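PDB 3FDH: SusD homolog from Bacteroides thetaiotaomicron VPI-5482, which probably binds glycans at the cell surface as a SusD/RagB-family outer-membrane lipoprotein of a polysaccharide-uptake system. Local coordinates for residues V53-Q58 against V303-G308; H103-T108 against D176-T181; V107-A112 against I169-K174; A282-I287 against I319-Y324; K342-C347 against N411-T416. One frame throughout, in Å; residues are numbered along the deposited sequence.

Interaction 1: residues V53-Q58 against V303-G308; sequences VGVDNQ and VPAPNG
The carboxamide of Asn307 is the flat group that meets Val53: methyl CG2 of Val53 stands above the amide plane near its nitrogen end, 3.5 Å from ND2. At the polar corners of the same amide, OD1 accepts from the backbone N of Ser266 and ND2 bonds to Ser264 OG, so the group is held fixed against the valine. With CG1 anti to the backbone N (chi1 -177°), Val53 spreads its two methyls along the loop. CB of Val53 presses on CB of Ala305 at 3.6 Å, while CG2 also reaches Ala305 O at 3.6 Å. CG1 of Val55 touches Ala305 CB at 3.9 Å. The small alanine suits a place clasped by two branched side chains. Cutting Val53 back to an alanine would keep the CB contact with Ala305 but remove both methyls, and would probably leave a gap over the Asn307 amide and beside Ala305 and Pro306 O. No hydrogen bond joins 53-58 to 303-308; both are tied to the chain at 260-263: strand 52-54 pairs antiparallel with 261-263, and Ala305 makes a backbone hydrogen bond with Ala263. Helix 265-274 receives the Pro304 and Asn307 side chains.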
# COMPACT_ATOMS: atom_id res chain seq x y z
N VAL A 53 6.54 13.26 -5.76
CA VAL A 53 6.51 14.62 -5.22
C VAL A 53 5.19 15.27 -5.54
O VAL A 53 4.71 15.26 -6.67
CB VAL A 53 7.69 15.49 -5.75
CG1 VAL A 53 7.69 16.87 -5.10
CG2 VAL A 53 9.03 14.79 -5.47
N GLY A 54 4.53 15.80 -4.51
CA GLY A 54 3.30 16.55 -4.74
C GLY A 54 3.69 17.91 -5.29
O GLY A 54 4.41 18.66 -4.63
N VAL A 55 3.17 18.24 -6.47
CA VAL A 55 3.60 19.45 -7.21
C VAL A 55 2.47 20.48 -7.45
O VAL A 55 2.71 21.61 -7.85
CB VAL A 55 4.32 19.07 -8.56
CG1 VAL A 55 5.69 18.33 -8.30
CG2 VAL A 55 3.38 18.26 -9.51
N ASP A 56 1.24 20.07 -7.20
CA ASP A 56 0.11 20.96 -7.38
C ASP A 56 -1.02 20.78 -6.36
O ASP A 56 -1.29 19.68 -5.88
CB ASP A 56 -0.47 20.82 -8.79
CG ASP A 56 -1.45 21.93 -9.13
OD1 ASP A 56 -1.05 23.10 -9.14
OD2 ASP A 56 -2.63 21.63 -9.37
N ASN A 57 -1.63 21.91 -6.03
CA ASN A 57 -2.82 21.97 -5.21
C ASN A 57 -2.65 21.25 -3.88
O ASN A 57 -1.63 21.39 -3.21
CB ASN A 57 -3.99 21.38 -6.02
CG ASN A 57 -5.37 21.94 -5.60
OD1 ASN A 57 -5.61 22.28 -4.45
ND2 ASN A 57 -6.27 22.00 -6.56
N GLN A 58 -3.66 20.49 -3.49
CA GLN A 58 -3.58 19.83 -2.18
C GLN A 58 -2.31 19.03 -1.92
O GLN A 58 -1.72 19.14 -0.84
CB GLN A 58 -4.81 18.96 -1.90
CG GLN A 58 -6.01 19.81 -1.58
CD GLN A 58 -7.26 18.98 -1.24
OE1 GLN A 58 -8.20 18.93 -2.06
NE2 GLN A 58 -7.28 18.31 -0.05
N VAL A 303 13.80 16.88 -15.48
CA VAL A 303 13.33 17.92 -14.57
C VAL A 303 12.62 17.27 -13.36
O VAL A 303 11.42 17.47 -13.11
CB VAL A 303 12.42 18.96 -15.28
CG1 VAL A 303 12.16 20.18 -14.35
CG2 VAL A 303 13.02 19.41 -16.62
N PRO A 304 13.38 16.48 -12.57
CA PRO A 304 12.74 15.92 -11.38
C PRO A 304 12.41 17.00 -10.36
O PRO A 304 13.00 18.09 -10.36
CB PRO A 304 13.78 14.92 -10.85
CG PRO A 304 15.12 15.52 -11.29
CD PRO A 304 14.83 16.22 -12.61
N ALA A 305 11.44 16.68 -9.53
CA ALA A 305 10.96 17.58 -8.50
C ALA A 305 11.76 17.40 -7.20
O ALA A 305 12.03 16.25 -6.76
CB ALA A 305 9.45 17.37 -8.26
N PRO A 306 12.17 18.51 -6.58
CA PRO A 306 12.90 18.42 -5.33
C PRO A 306 11.95 18.10 -4.19
O PRO A 306 10.94 18.80 -3.95
CB PRO A 306 13.47 19.81 -5.14
CG PRO A 306 12.52 20.70 -5.84
CD PRO A 306 12.02 19.92 -7.00
N ASN A 307 12.28 17.04 -3.48
CA ASN A 307 11.41 16.60 -2.38
C ASN A 307 11.27 17.67 -1.34
O ASN A 307 12.25 18.23 -0.87
CB ASN A 307 11.96 15.33 -1.72
CG ASN A 307 12.23 14.25 -2.72
OD1 ASN A 307 13.34 14.20 -3.29
ND2 ASN A 307 11.19 13.46 -3.07
N GLY A 308 10.02 17.97 -1.02
CA GLY A 308 9.74 18.99 -0.02
C GLY A 308 9.84 20.45 -0.42
O GLY A 308 9.55 21.32 0.40

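Interaction 2: residues H103-T108 against D176-T181; sequences HGNDVT and DLADVT
Asp176 grips Thr108 with both carboxylate oxygens at the first turn of helix 106-127, where a loop acid meets a helix N-terminus. OD1 of Asp176 takes the backbone N of Thr108 at 2.9 Å in a nearly straight bond (164°), close to the carboxylate plane. OD2 accepts from Thr108 OG1 at 2.7 Å, tilted further out of that plane; both oxygens are met on their syn sides. A short acid suits the place: the helix end presents its N-H groups, and its dipole would probably stabilise the negative charge. Thr108 has OG1 beside its own backbone N (chi1 -69°), which lets hydroxyl and N-H serve one carboxylate.

Asn105 returns the grip from just before the helix. Its OD1 accepts two successive N-H groups, Leu177 N from above the amide plane at 2.7 Å and Ala178 N in the plane, on a lone pair, at 2.8 Å. ND2 is held by Asp102 O, which fixes the rotation of the amide. Further out, Leu177 lays CD1 against His103 O at 3.4 Å, passing Gly104; a side chain on that glycine would collide with the leucine methyl. Val180, packed also on Arg22 and Leu25 of helix 21-37, covers the hydroxyl, CB to Thr108 OG1 3.5 Å. One water donates to both Thr108 OG1 and Ala178 O, at 2.8 and 2.9 Å.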
# COMPACT_ATOMS: atom_id res chain seq x y z
N HIS A 103 -27.75 -17.16 4.90
CA HIS A 103 -27.26 -18.33 5.64
C HIS A 103 -26.79 -19.42 4.69
O HIS A 103 -27.44 -19.73 3.70
CB HIS A 103 -28.35 -18.91 6.55
CG HIS A 103 -29.58 -19.36 5.81
ND1 HIS A 103 -30.57 -18.49 5.40
CD2 HIS A 103 -29.98 -20.60 5.41
CE1 HIS A 103 -31.52 -19.17 4.78
NE2 HIS A 103 -31.19 -20.45 4.77
N GLY A 104 -25.65 -20.00 5.00
CA GLY A 104 -25.08 -21.09 4.20
C GLY A 104 -24.01 -20.64 3.22
O GLY A 104 -23.39 -21.45 2.54
N ASN A 105 -23.83 -19.33 3.14
CA ASN A 105 -22.80 -18.77 2.26
C ASN A 105 -21.57 -18.45 3.09
O ASN A 105 -21.24 -17.30 3.34
CB ASN A 105 -23.34 -17.58 1.48
CG ASN A 105 -24.34 -18.01 0.47
OD1 ASN A 105 -24.00 -18.67 -0.50
ND2 ASN A 105 -25.59 -17.65 0.68
N ASP A 106 -20.92 -19.51 3.51
CA ASP A 106 -19.77 -19.43 4.43
C ASP A 106 -18.51 -18.95 3.76
O ASP A 106 -17.72 -18.23 4.37
CB ASP A 106 -19.51 -20.79 5.12
CG ASP A 106 -20.64 -21.18 6.05
OD1 ASP A 106 -21.09 -20.32 6.83
OD2 ASP A 106 -21.07 -22.35 6.00
N VAL A 107 -18.36 -19.31 2.49
CA VAL A 107 -17.19 -18.91 1.72
C VAL A 107 -17.24 -17.39 1.45
O VAL A 107 -16.27 -16.68 1.65
CB VAL A 107 -16.99 -19.74 0.44
CG1 VAL A 107 -15.99 -19.04 -0.49
CG2 VAL A 107 -16.48 -21.16 0.83
N THR A 108 -18.42 -16.92 1.07
CA THR A 108 -18.65 -15.49 0.84
C THR A 108 -18.42 -14.76 2.15
O THR A 108 -17.86 -13.67 2.19
CB THR A 108 -20.10 -15.24 0.33
OG1 THR A 108 -20.23 -15.76 -0.99
CG2 THR A 108 -20.40 -13.77 0.30
N ASP A 176 -20.48 -22.34 -0.14
CA ASP A 176 -21.48 -21.34 -0.50
C ASP A 176 -22.70 -22.01 -1.11
O ASP A 176 -22.62 -23.07 -1.71
CB ASP A 176 -20.96 -20.34 -1.53
CG ASP A 176 -20.32 -19.12 -0.92
OD1 ASP A 176 -20.28 -18.95 0.31
OD2 ASP A 176 -19.87 -18.29 -1.71
N LEU A 177 -23.84 -21.36 -0.94
CA LEU A 177 -25.07 -21.83 -1.57
C LEU A 177 -25.21 -21.10 -2.90
O LEU A 177 -25.54 -21.69 -3.94
CB LEU A 177 -26.30 -21.56 -0.70
CG LEU A 177 -26.48 -22.42 0.54
CD1 LEU A 177 -27.76 -22.04 1.24
CD2 LEU A 177 -26.50 -23.89 0.16
N ALA A 178 -25.00 -19.80 -2.85
CA ALA A 178 -25.06 -18.96 -4.04
C ALA A 178 -23.66 -18.70 -4.56
O ALA A 178 -22.78 -18.32 -3.82
CB ALA A 178 -25.76 -17.65 -3.74
N ASP A 179 -23.48 -18.90 -5.86
CA ASP A 179 -22.18 -18.72 -6.54
C ASP A 179 -21.74 -17.26 -6.60
O ASP A 179 -22.36 -16.41 -7.25
CB ASP A 179 -22.24 -19.32 -7.95
CG ASP A 179 -20.88 -19.40 -8.60
OD1 ASP A 179 -19.87 -19.09 -7.92
OD2 ASP A 179 -20.83 -19.80 -9.79
N VAL A 180 -20.61 -17.00 -5.95
CA VAL A 180 -20.07 -15.66 -5.77
C VAL A 180 -19.07 -15.28 -6.86
O VAL A 180 -18.58 -14.15 -6.94
CB VAL A 180 -19.34 -15.53 -4.41
CG1 VAL A 180 -17.98 -16.28 -4.48
CG2 VAL A 180 -19.14 -14.06 -4.05
N THR A 181 -18.82 -16.24 -7.73
CA THR A 181 -17.77 -16.12 -8.74
C THR A 181 -17.69 -14.78 -9.45
O THR A 181 -16.64 -14.16 -9.51
CB THR A 181 -17.85 -17.23 -9.81
OG1 THR A 181 -17.66 -18.50 -9.19
CG2 THR A 181 -16.75 -17.04 -10.85
O HOH W 1 -22.75 -15.91 -2.13

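Interaction 3: residues V107-A112 against I169-K174; sequences VTRGMA and IANLQK
Leu172 carries its branch to Gly110 and Met111 with CG beside the backbone N (chi1 -75°); chi2 of 166° sends CD1 on in the extended direction and turns CD2, the other methyl, against the backbone of 107-112. That methyl sits 3.7 Å from Val107 O and 3.8 Å from Met111 N, and meets CG of the selenomethionine Met111 at 3.9 Å, the two side chains crossing at about a right angle. Such close approach depends on Gly110: its CA lies 4.0 Å from Asn171 CB, and a side chain there would collide with Leu172. Val107 holds the other end, its CG2 pressed to Lys174 O at 3.3 Å, where the type I turn from Asn171 to Lys174 brings that carbonyl round.

The polar part of the contact centres on Asn171. Its OD1 accepts from Lys174 NZ at 2.8 Å and from a water that accepts from Arg109 NH1 in the guanidinium plane, so one amide oxygen links two cations. ND2 of Asn171 bonds to Glu113, and Arg109 NE to Ile93 O. The contact joins the start of helix 106-127 to the end of helix 154-171, with Trp194 of helix 191-208 packed on both Met111 and Leu172, and helix 21-37 touching Met111.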
# COMPACT_ATOMS: atom_id res chain seq x y z
N VAL A 107 -18.36 -19.31 2.49
CA VAL A 107 -17.19 -18.91 1.72
C VAL A 107 -17.24 -17.39 1.45
O VAL A 107 -16.27 -16.68 1.65
CB VAL A 107 -16.99 -19.74 0.44
CG1 VAL A 107 -15.99 -19.04 -0.49
CG2 VAL A 107 -16.48 -21.16 0.83
N THR A 108 -18.42 -16.92 1.07
CA THR A 108 -18.65 -15.49 0.84
C THR A 108 -18.42 -14.76 2.15
O THR A 108 -17.86 -13.67 2.19
CB THR A 108 -20.10 -15.24 0.33
OG1 THR A 108 -20.23 -15.76 -0.99
CG2 THR A 108 -20.40 -13.77 0.30
N ARG A 109 -18.79 -15.43 3.22
CA ARG A 109 -18.68 -14.86 4.56
C ARG A 109 -17.21 -14.64 4.90
O ARG A 109 -16.82 -13.62 5.47
CB ARG A 109 -19.34 -15.76 5.60
CG ARG A 109 -19.50 -15.09 6.94
CD ARG A 109 -20.10 -16.02 7.97
NE ARG A 109 -20.77 -15.24 9.01
CZ ARG A 109 -21.24 -15.74 10.15
NH1 ARG A 109 -21.10 -17.01 10.42
NH2 ARG A 109 -21.85 -14.95 11.01
N GLY A 110 -16.42 -15.64 4.54
CA GLY A 110 -15.00 -15.62 4.80
C GLY A 110 -14.33 -14.53 4.00
O GLY A 110 -13.44 -13.83 4.48
N MSE A 111 -14.76 -14.38 2.76
CA MSE A 111 -14.16 -13.33 1.92
C MSE A 111 -14.42 -11.96 2.57
O MSE A 111 -13.54 -11.08 2.59
CB MSE A 111 -14.74 -13.36 0.51
CG MSE A 111 -14.51 -14.67 -0.22
SE MSE A 111 -15.45 -14.75 -1.91
CE MSE A 111 -14.89 -16.51 -2.47
N ALA A 112 -15.64 -11.80 3.04
CA ALA A 112 -16.08 -10.56 3.71
C ALA A 112 -15.29 -10.33 4.99
O ALA A 112 -14.99 -9.19 5.35
CB ALA A 112 -17.59 -10.58 4.00
N ILE A 169 -10.28 -17.87 7.84
CA ILE A 169 -9.51 -19.09 7.55
C ILE A 169 -10.38 -20.33 7.68
O ILE A 169 -10.29 -21.26 6.89
CB ILE A 169 -8.23 -19.19 8.41
CG1 ILE A 169 -7.21 -18.13 7.94
CG2 ILE A 169 -7.63 -20.61 8.36
CD1 ILE A 169 -6.07 -17.88 8.91
N ALA A 170 -11.29 -20.27 8.63
CA ALA A 170 -12.19 -21.38 8.90
C ALA A 170 -13.32 -21.42 7.87
O ALA A 170 -13.62 -22.45 7.26
CB ALA A 170 -12.76 -21.29 10.31
N ASN A 171 -13.93 -20.27 7.67
CA ASN A 171 -15.09 -20.19 6.79
C ASN A 171 -14.75 -20.45 5.33
O ASN A 171 -15.54 -21.02 4.59
CB ASN A 171 -15.82 -18.84 6.95
CG ASN A 171 -16.67 -18.81 8.18
OD1 ASN A 171 -17.29 -19.83 8.52
ND2 ASN A 171 -16.75 -17.66 8.84
N LEU A 172 -13.56 -20.05 4.94
CA LEU A 172 -13.15 -20.15 3.53
C LEU A 172 -12.98 -21.59 3.12
O LEU A 172 -12.89 -21.91 1.93
CB LEU A 172 -11.84 -19.40 3.26
CG LEU A 172 -11.86 -17.86 3.17
CD1 LEU A 172 -10.43 -17.27 3.24
CD2 LEU A 172 -12.62 -17.38 1.89
N GLN A 173 -12.97 -22.47 4.12
CA GLN A 173 -12.77 -23.90 3.86
C GLN A 173 -14.06 -24.64 3.81
O GLN A 173 -14.08 -25.85 3.70
CB GLN A 173 -11.86 -24.52 4.90
CG GLN A 173 -10.47 -23.88 4.89
CD GLN A 173 -9.53 -24.48 5.89
OE1 GLN A 173 -9.07 -25.60 5.73
NE2 GLN A 173 -9.20 -23.72 6.93
N LYS A 174 -15.15 -23.89 3.87
CA LYS A 174 -16.50 -24.47 3.81
C LYS A 174 -17.12 -24.30 2.45
O LYS A 174 -16.44 -24.44 1.44
CB LYS A 174 -17.40 -23.86 4.88
CG LYS A 174 -16.79 -23.99 6.29
CD LYS A 174 -17.66 -23.35 7.33
CE LYS A 174 -16.99 -23.36 8.70
NZ LYS A 174 -17.60 -22.41 9.67
O HOH W 2 -19.84 -19.37 8.77

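Interaction 4: residues A282-I287 against I319-Y324; sequences AFFTPI and ISAFVY
A small antiparallel sheet of two short strands, 283-284 and 319-320, pairs Phe284 with Ile319 and Phe283 with Ser320. Phe284 and Ile319 form the hydrogen-bonded pair: Phe284 N gives to Ile319 O at 3.0 Å, and Ile319 N gives to Phe284 O at 2.8 Å, nearly along the C=O axis. Phe283 and Ser320 make the non-hydrogen-bonded pair, drawn in to 4.6 Å between their CA atoms. CA of Phe283 also approaches Ile319 O at 3.5 Å in a CA-H...O contact.

Strand 319-320 runs straight into a 3-10 segment, 321-323, and the pairing carries over into its first residue, Ala321 N binding Ala282 O at 2.8 Å from well above the carbonyl plane. The bend brings the Ala321 methyl over one face of the Phe284 ring, 3.9 Å from the centroid and 29° off the normal, a CH-pi contact suited to a small residue. Ile319 CD1 approaches the edge of that ring, and a chi1 of 53°, with CG1 between backbone N and carbonyl carbon, packs CG1 on Phe284 CB at 3.9 Å. A serine in place of Phe284 would probably leave the Ala321 methyl without the face it lies over and Ile319 CD1 without the ring edge beside it, with a gap next to Leu379. On the other face of the sheet, Phe283 meets the ring of Trp425, and Ser320 OG hydrogen-bonds to Glu52, so a small serine sits buried with its hydroxyl satisfied. Phe322 sets its ring edge-to-face with Trp425, and its CE2 touches Ala282 CB at 4.2 Å.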
# COMPACT_ATOMS: atom_id res chain seq x y z
N ALA A 282 11.92 4.05 -15.91
CA ALA A 282 10.66 4.40 -15.26
C ALA A 282 10.36 5.90 -15.12
O ALA A 282 9.54 6.31 -14.32
CB ALA A 282 10.61 3.75 -13.87
N PHE A 283 11.04 6.69 -15.91
CA PHE A 283 10.89 8.16 -15.90
C PHE A 283 10.66 8.77 -17.26
O PHE A 283 11.30 8.41 -18.23
CB PHE A 283 12.10 8.83 -15.23
CG PHE A 283 12.28 8.47 -13.80
CD1 PHE A 283 11.44 8.99 -12.83
CD2 PHE A 283 13.28 7.63 -13.40
CE1 PHE A 283 11.58 8.64 -11.50
CE2 PHE A 283 13.44 7.28 -12.07
CZ PHE A 283 12.59 7.80 -11.11
N PHE A 284 9.73 9.72 -17.28
CA PHE A 284 9.38 10.49 -18.45
C PHE A 284 9.52 11.99 -18.17
O PHE A 284 9.23 12.51 -17.09
CB PHE A 284 7.93 10.27 -18.94
CG PHE A 284 7.55 8.83 -19.18
CD1 PHE A 284 8.47 7.88 -19.61
CD2 PHE A 284 6.20 8.45 -19.05
CE1 PHE A 284 8.07 6.56 -19.85
CE2 PHE A 284 5.80 7.15 -19.30
CZ PHE A 284 6.74 6.19 -19.70
N THR A 285 9.98 12.67 -19.20
CA THR A 285 10.15 14.12 -19.12
C THR A 285 8.81 14.83 -19.15
O THR A 285 7.75 14.22 -19.38
CB THR A 285 10.92 14.67 -20.37
OG1 THR A 285 10.10 14.49 -21.55
CG2 THR A 285 12.30 13.98 -20.55
N PRO A 286 8.84 16.14 -18.88
CA PRO A 286 7.65 16.93 -19.14
C PRO A 286 7.38 16.90 -20.64
O PRO A 286 8.21 16.44 -21.42
CB PRO A 286 8.06 18.35 -18.71
CG PRO A 286 9.35 18.24 -18.01
CD PRO A 286 9.96 16.93 -18.35
N ILE A 287 6.20 17.37 -21.02
CA ILE A 287 5.84 17.42 -22.43
C ILE A 287 6.60 18.57 -23.07
O ILE A 287 6.61 19.68 -22.57
CB ILE A 287 4.32 17.63 -22.64
CG1 ILE A 287 3.50 16.50 -22.00
CG2 ILE A 287 4.04 17.75 -24.14
CD1 ILE A 287 2.03 16.86 -21.67
N ILE A 319 8.01 13.06 -14.61
CA ILE A 319 7.16 12.15 -13.88
C ILE A 319 7.66 10.72 -13.89
O ILE A 319 8.51 10.38 -14.66
CB ILE A 319 5.74 12.10 -14.53
CG1 ILE A 319 5.86 11.79 -16.03
CG2 ILE A 319 4.94 13.43 -14.26
CD1 ILE A 319 4.58 11.48 -16.79
N SER A 320 7.11 9.92 -12.97
CA SER A 320 7.33 8.48 -13.03
C SER A 320 6.42 7.93 -14.15
O SER A 320 5.33 8.45 -14.41
CB SER A 320 7.03 7.76 -11.71
OG SER A 320 5.63 7.73 -11.42
N ALA A 321 6.86 6.86 -14.79
CA ALA A 321 6.10 6.20 -15.87
C ALA A 321 4.73 5.71 -15.34
O ALA A 321 3.73 5.61 -16.06
CB ALA A 321 6.92 5.01 -16.43
N PHE A 322 4.74 5.48 -14.04
CA PHE A 322 3.62 4.86 -13.32
C PHE A 322 2.30 5.66 -13.34
O PHE A 322 1.22 5.09 -13.25
CB PHE A 322 4.01 4.55 -11.87
CG PHE A 322 5.14 3.57 -11.77
CD1 PHE A 322 4.97 2.27 -12.20
CD2 PHE A 322 6.39 3.99 -11.31
CE1 PHE A 322 6.01 1.38 -12.12
CE2 PHE A 322 7.43 3.13 -11.24
CZ PHE A 322 7.25 1.80 -11.65
N VAL A 323 2.42 6.97 -13.52
CA VAL A 323 1.23 7.82 -13.53
C VAL A 323 0.37 7.56 -14.78
O VAL A 323 -0.78 7.96 -14.83
CB VAL A 323 1.58 9.33 -13.36
CG1 VAL A 323 2.44 9.60 -12.04
CG2 VAL A 323 2.25 9.91 -14.63
N TYR A 324 0.93 6.89 -15.79
CA TYR A 324 0.21 6.56 -17.03
C TYR A 324 -0.18 5.08 -17.17
O TYR A 324 -0.58 4.60 -18.24
CB TYR A 324 1.00 7.03 -18.26
CG TYR A 324 0.80 8.52 -18.50
CD1 TYR A 324 -0.41 8.99 -18.99
CD2 TYR A 324 1.79 9.44 -18.21
CE1 TYR A 324 -0.61 10.35 -19.17
CE2 TYR A 324 1.59 10.79 -18.36
CZ TYR A 324 0.39 11.24 -18.84
OH TYR A 324 0.21 12.60 -19.04

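Interaction 5: residues K342-C347 against N411-T416; sequences KAEALC and NPLQET
Cys347, the residue with most surface buried here, sets its SG against Pro412 and Thr416. The sulfur lies 3.4 Å from Thr416 OG1 and 3.8 Å from Pro412 CB; a slim, polarisable side chain fits where a hydroxyl and a proline ring come together. Thr416 turns its two branches to different tasks. OG1, beside the backbone N (chi1 -64°), donates to Pro412 O at 2.8 Å, and that carbonyl takes Thr416 N as well, from the opposite face of its plane. The hydroxyl is satisfied within its own helix, while CG2 faces across to Ala343 CB at 3.7 Å, methyl to methyl.

Leu413 covers the flank. A chi1 of -176° swings its branch opposite its N, and so CD1 reaches Cys347 CB at 4.0 Å and the aliphatic CG of Glu344 at 3.9 Å. Beyond that methylene the extended glutamate carries its OE2 to salt bridges with Arg348 and Arg440, so its charge stays clear of the leucine. Tyr408 of helix 393-410 packs on both Cys347 and Thr416. Helices 335-348 and 412-423 run nearly antiparallel, their local axes 9.3 Å apart at 163°; such packing is consistent with the stacked-helix scaffold of SusD-like proteins, placed in the TPR clan.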
# COMPACT_ATOMS: atom_id res chain seq x y z
N LYS A 342 9.14 -12.42 4.13
CA LYS A 342 9.87 -13.68 4.37
C LYS A 342 11.36 -13.38 4.61
O LYS A 342 11.99 -13.85 5.54
CB LYS A 342 9.76 -14.57 3.16
CG LYS A 342 10.40 -15.98 3.35
CD LYS A 342 10.12 -16.89 2.17
CE LYS A 342 10.85 -18.20 2.36
NZ LYS A 342 10.56 -19.21 1.27
N ALA A 343 11.90 -12.56 3.72
CA ALA A 343 13.30 -12.11 3.81
C ALA A 343 13.56 -11.32 5.11
O ALA A 343 14.57 -11.53 5.79
CB ALA A 343 13.68 -11.26 2.56
N GLU A 344 12.64 -10.44 5.46
CA GLU A 344 12.81 -9.63 6.66
C GLU A 344 12.81 -10.55 7.91
O GLU A 344 13.59 -10.39 8.87
CB GLU A 344 11.72 -8.59 6.82
CG GLU A 344 11.93 -7.79 8.08
CD GLU A 344 10.90 -6.76 8.33
OE1 GLU A 344 9.91 -6.70 7.52
OE2 GLU A 344 11.15 -5.98 9.29
N ALA A 345 11.90 -11.50 7.89
CA ALA A 345 11.81 -12.45 9.01
C ALA A 345 13.11 -13.23 9.17
O ALA A 345 13.63 -13.38 10.27
CB ALA A 345 10.60 -13.41 8.84
N LEU A 346 13.66 -13.70 8.06
CA LEU A 346 14.92 -14.46 8.12
C LEU A 346 16.07 -13.59 8.61
O LEU A 346 16.83 -13.97 9.49
CB LEU A 346 15.25 -15.11 6.76
CG LEU A 346 14.33 -16.28 6.36
CD1 LEU A 346 14.30 -16.43 4.88
CD2 LEU A 346 14.68 -17.59 7.06
N CYS A 347 16.14 -12.38 8.08
CA CYS A 347 17.18 -11.45 8.53
C CYS A 347 17.11 -11.27 10.03
O CYS A 347 18.07 -11.42 10.74
CB CYS A 347 17.00 -10.08 7.87
SG CYS A 347 17.51 -10.02 6.13
N ASN A 411 24.95 -6.00 4.62
CA ASN A 411 23.96 -5.49 5.58
C ASN A 411 22.61 -6.10 5.26
O ASN A 411 21.76 -5.43 4.66
CB ASN A 411 23.84 -3.97 5.49
CG ASN A 411 25.11 -3.26 5.86
OD1 ASN A 411 25.44 -3.16 7.03
ND2 ASN A 411 25.82 -2.72 4.87
N PRO A 412 22.40 -7.37 5.65
CA PRO A 412 21.20 -8.10 5.25
C PRO A 412 19.88 -7.38 5.46
O PRO A 412 19.14 -7.15 4.51
CB PRO A 412 21.26 -9.37 6.09
CG PRO A 412 22.73 -9.56 6.42
CD PRO A 412 23.39 -8.22 6.33
N LEU A 413 19.57 -7.05 6.67
CA LEU A 413 18.29 -6.39 6.95
C LEU A 413 18.11 -5.06 6.22
O LEU A 413 17.07 -4.79 5.62
CB LEU A 413 18.08 -6.17 8.45
CG LEU A 413 16.72 -5.56 8.82
CD1 LEU A 413 15.54 -6.41 8.35
CD2 LEU A 413 16.69 -5.31 10.34
N GLN A 414 19.14 -4.23 6.34
CA GLN A 414 19.14 -2.89 5.77
C GLN A 414 18.81 -2.97 4.30
O GLN A 414 17.95 -2.25 3.81
CB GLN A 414 20.49 -2.21 5.94
CG GLN A 414 20.58 -0.89 5.22
CD GLN A 414 21.91 -0.19 5.43
OE1 GLN A 414 22.18 0.27 6.51
NE2 GLN A 414 22.72 -0.09 4.38
N GLU A 415 19.56 -3.82 3.62
CA GLU A 415 19.43 -4.02 2.17
C GLU A 415 18.06 -4.57 1.78
O GLU A 415 17.45 -4.15 0.80
CB GLU A 415 20.54 -4.92 1.64
CG GLU A 415 20.46 -5.10 0.14
CD GLU A 415 20.61 -3.80 -0.71
OE1 GLU A 415 21.10 -2.75 -0.23
OE2 GLU A 415 20.24 -3.86 -1.90
N THR A 416 17.59 -5.51 2.58
CA THR A 416 16.28 -6.09 2.40
C THR A 416 15.19 -5.02 2.44
O THR A 416 14.32 -4.98 1.60
CB THR A 416 15.99 -7.23 3.44
OG1 THR A 416 16.92 -8.31 3.21
CG2 THR A 416 14.48 -7.75 3.34

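How the interactions relate
The five contacts fall into two clusters and one outlier. Interactions 2 and 3 share Val107 and Thr108 of helix 106-127, with centres about 9 Å apart, and they touch where Val180 CG1 meets Met111 CE at 3.7 Å. Interactions 1 and 4 lie beyond the chain's centre from interaction 3, their own centres about 13 Å apart; Val303 CG2 packs on Pro286 CG at 4.1 Å, and their segments alternate along the sequence, so neither loop closes before the other opens. Interaction 5 stands alone on its helix pair, its nearest atoms about 16 Å from interaction 4 and about 17 Å from interaction 3. No glycan site is identified, so none of the contacts can be assigned to one.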